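Local coordinates for Blr3880 protein (Bradyrhizobium japonicum, PDB 2OOD) that probably catalyses the zinc-dependent hydrolytic deamination of guanine to xanthine and ammonia, a step of purine degradation, at residues F282-S286 with E316-K320. Numbering follows the deposited sequence.
Sequences FRRMS and EHRVK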
loop_
_atom_site.group_PDB
_atom_site.type_symbol
_atom_site.label_atom_id
_atom_site.label_comp_id
_atom_site.label_asym_id
_atom_site.label_seq_id
_atom_site.Cartn_x
_atom_site.Cartn_y
_atom_site.Cartn_z
ATOM N N PHE A 282 1.797 -14.539 23.552
ATOM C CA PHE A 282 0.435 -14.394 23.065
ATOM C C PHE A 282 -0.513 -15.061 24.053
ATOM O O PHE A 282 -1.511 -14.465 24.455
ATOM C CB PHE A 282 0.266 -15.033 21.683
ATOM C CG PHE A 282 0.595 -14.114 20.537
ATOM C CD1 PHE A 282 -0.058 -12.898 20.390
ATOM C CD2 PHE A 282 1.526 -14.481 19.576
ATOM C CE1 PHE A 282 0.210 -12.061 19.298
ATOM C CE2 PHE A 282 1.797 -13.646 18.481
ATOM C CZ PHE A 282 1.133 -12.438 18.349
ATOM N N ARG A 283 -0.204 -16.295 24.451
ATOM C CA ARG A 283 -1.059 -17.008 25.391
ATOM C C ARG A 283 -1.232 -16.253 26.703
ATOM O O ARG A 283 -2.321 -16.240 27.266
ATOM C CB ARG A 283 -0.518 -18.412 25.681
ATOM C CG ARG A 283 -0.756 -19.435 24.568
ATOM C CD ARG A 283 -0.512 -20.873 25.057
ATOM N NE ARG A 283 0.817 -21.030 25.660
ATOM C CZ ARG A 283 1.936 -21.289 24.980
ATOM N NH1 ARG A 283 1.898 -21.442 23.654
ATOM N NH2 ARG A 283 3.101 -21.360 25.623
ATOM N N ARG A 284 -0.170 -15.625 27.192
ATOM C CA ARG A 284 -0.251 -14.885 28.445
ATOM C C ARG A 284 -1.203 -13.700 28.320
ATOM O O ARG A 284 -2.020 -13.453 29.209
ATOM C CB ARG A 284 1.134 -14.392 28.877
ATOM C CG ARG A 284 2.154 -15.500 29.059
ATOM C CD ARG A 284 2.997 -15.261 30.278
ATOM N NE ARG A 284 3.844 -14.083 30.158
ATOM C CZ ARG A 284 4.922 -14.017 29.384
ATOM N NH1 ARG A 284 5.277 -15.066 28.656
ATOM N NH2 ARG A 284 5.657 -12.913 29.357
HETATM N N MSE A 285 -1.096 -12.961 27.220
HETATM C CA MSE A 285 -1.970 -11.812 27.006
HETATM C C MSE A 285 -3.418 -12.282 26.908
HETATM O O MSE A 285 -4.310 -11.713 27.534
HETATM C CB MSE A 285 -1.569 -11.076 25.732
HETATM C CG MSE A 285 -0.163 -10.522 25.788
HETATM SE SE MSE A 285 0.334 -9.617 24.132
HETATM C CE MSE A 285 -0.643 -7.949 24.424
ATOM N N SER A 286 -3.645 -13.331 26.125
ATOM C CA SER A 286 -4.982 -13.878 25.966
ATOM C C SER A 286 -5.576 -14.170 27.343
ATOM O O SER A 286 -6.736 -13.854 27.617
ATOM C CB SER A 286 -4.926 -15.163 25.138
ATOM O OG SER A 286 -6.201 -15.771 25.038
ATOM N N GLU A 316 -7.971 -21.147 20.520
ATOM C CA GLU A 316 -7.656 -21.766 21.808
ATOM C C GLU A 316 -7.012 -20.742 22.741
ATOM O O GLU A 316 -7.039 -20.891 23.961
ATOM C CB GLU A 316 -6.707 -22.965 21.628
ATOM C CG GLU A 316 -7.225 -24.030 20.654
ATOM C CD GLU A 316 -6.355 -25.299 20.611
ATOM O OE1 GLU A 316 -5.103 -25.178 20.517
ATOM O OE2 GLU A 316 -6.930 -26.419 20.656
ATOM N N HIS A 317 -6.435 -19.697 22.158
ATOM C CA HIS A 317 -5.778 -18.651 22.936
ATOM C C HIS A 317 -5.969 -17.308 22.237
ATOM O O HIS A 317 -5.006 -16.583 21.983
ATOM C CB HIS A 317 -4.287 -18.964 23.068
ATOM C CG HIS A 317 -4.004 -20.305 23.673
ATOM N ND1 HIS A 317 -4.011 -20.525 25.034
ATOM C CD2 HIS A 317 -3.729 -21.501 23.098
ATOM C CE1 HIS A 317 -3.749 -21.799 25.271
ATOM N NE2 HIS A 317 -3.574 -22.412 24.114
ATOM N N ARG A 318 -7.225 -16.991 21.936
ATOM C CA ARG A 318 -7.580 -15.757 21.249
ATOM C C ARG A 318 -7.080 -14.520 21.985
ATOM O O ARG A 318 -7.292 -14.361 23.180
ATOM C CB ARG A 318 -9.097 -15.703 21.056
ATOM C CG ARG A 318 -9.588 -14.573 20.176
ATOM C CD ARG A 318 -8.800 -14.477 18.879
ATOM N NE ARG A 318 -9.090 -13.235 18.163
ATOM C CZ ARG A 318 -10.156 -13.067 17.392
ATOM N NH1 ARG A 318 -11.016 -14.070 17.242
ATOM N NH2 ARG A 318 -10.369 -11.905 16.785
ATOM N N VAL A 319 -6.392 -13.657 21.248
ATOM C CA VAL A 319 -5.847 -12.422 21.792
ATOM C C VAL A 319 -6.701 -11.261 21.293
ATOM O O VAL A 319 -7.065 -11.226 20.120
ATOM C CB VAL A 319 -4.384 -12.204 21.321
ATOM C CG1 VAL A 319 -3.861 -10.870 21.809
ATOM C CG2 VAL A 319 -3.507 -13.323 21.826
ATOM N N LYS A 320 -7.032 -10.330 22.187
ATOM C CA LYS A 320 -7.828 -9.164 21.824
ATOM C C LYS A 320 -6.995 -8.216 20.976
ATOM O O LYS A 320 -5.823 -7.982 21.271
ATOM C CB LYS A 320 -8.316 -8.449 23.081
ATOM C CG LYS A 320 -9.443 -9.181 23.777
ATOM C CD LYS A 320 -9.868 -8.469 25.046
ATOM C CE LYS A 320 -11.065 -9.145 25.676
ATOM N NZ LYS A 320 -12.178 -9.205 24.694
HETATM O O HOH W 1 -4.214 -18.709 27.174
#
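Ser286 and Val319 bring the two backbones together, their CA atoms 4.5 Å apart, where helix 279-288 runs past the irregular segment 316-320 that leads into strand 320-323; Arg283 and His317 make a second, wider approach, CA to CA 5.6 Å. The direct hydrogen bond is Ser286 OG to Arg318 O, 2.6 Å. Ser286 holds OG anti to its own backbone N (chi1 176°), which carries the hydroxyl out to the loop. It reaches the carbonyl from above its plane, well out of it. One turn earlier, the aliphatic part of Arg283 covers a face of the His317 imidazole: CD stands over the ring centre, 3.4 Å from the centroid and 12° off the ring normal, a CH-pi contact. The two side chains run alongside each other in the same direction, but the guanidinium plane is turned 70° from the ring. At the ring's edge, in plane, a water lies 2.8 Å from His317 ND1 and donates to Arg283 O, so the imidazole is tied to the helix backbone as well as covered by an arginine. Val319, buried, adds the apolar part: its CG2 lies 3.8 Å from Phe282 CD1, and Phe282 continues onto Arg311 and Ala312 of helix 309-312. The guanidinium of Arg318 is engaged outside the contact, in a salt bridge with Asp18 and a cation-pi contact with Trp20. Away from the zinc and guanine sites of this amidohydrolase, the contact packs a helix on the loop leading into strand 320-323, joining them through one serine-to-carbonyl bond, a water bridge, a CH-pi contact and a small apolar touch rather than by paired charges.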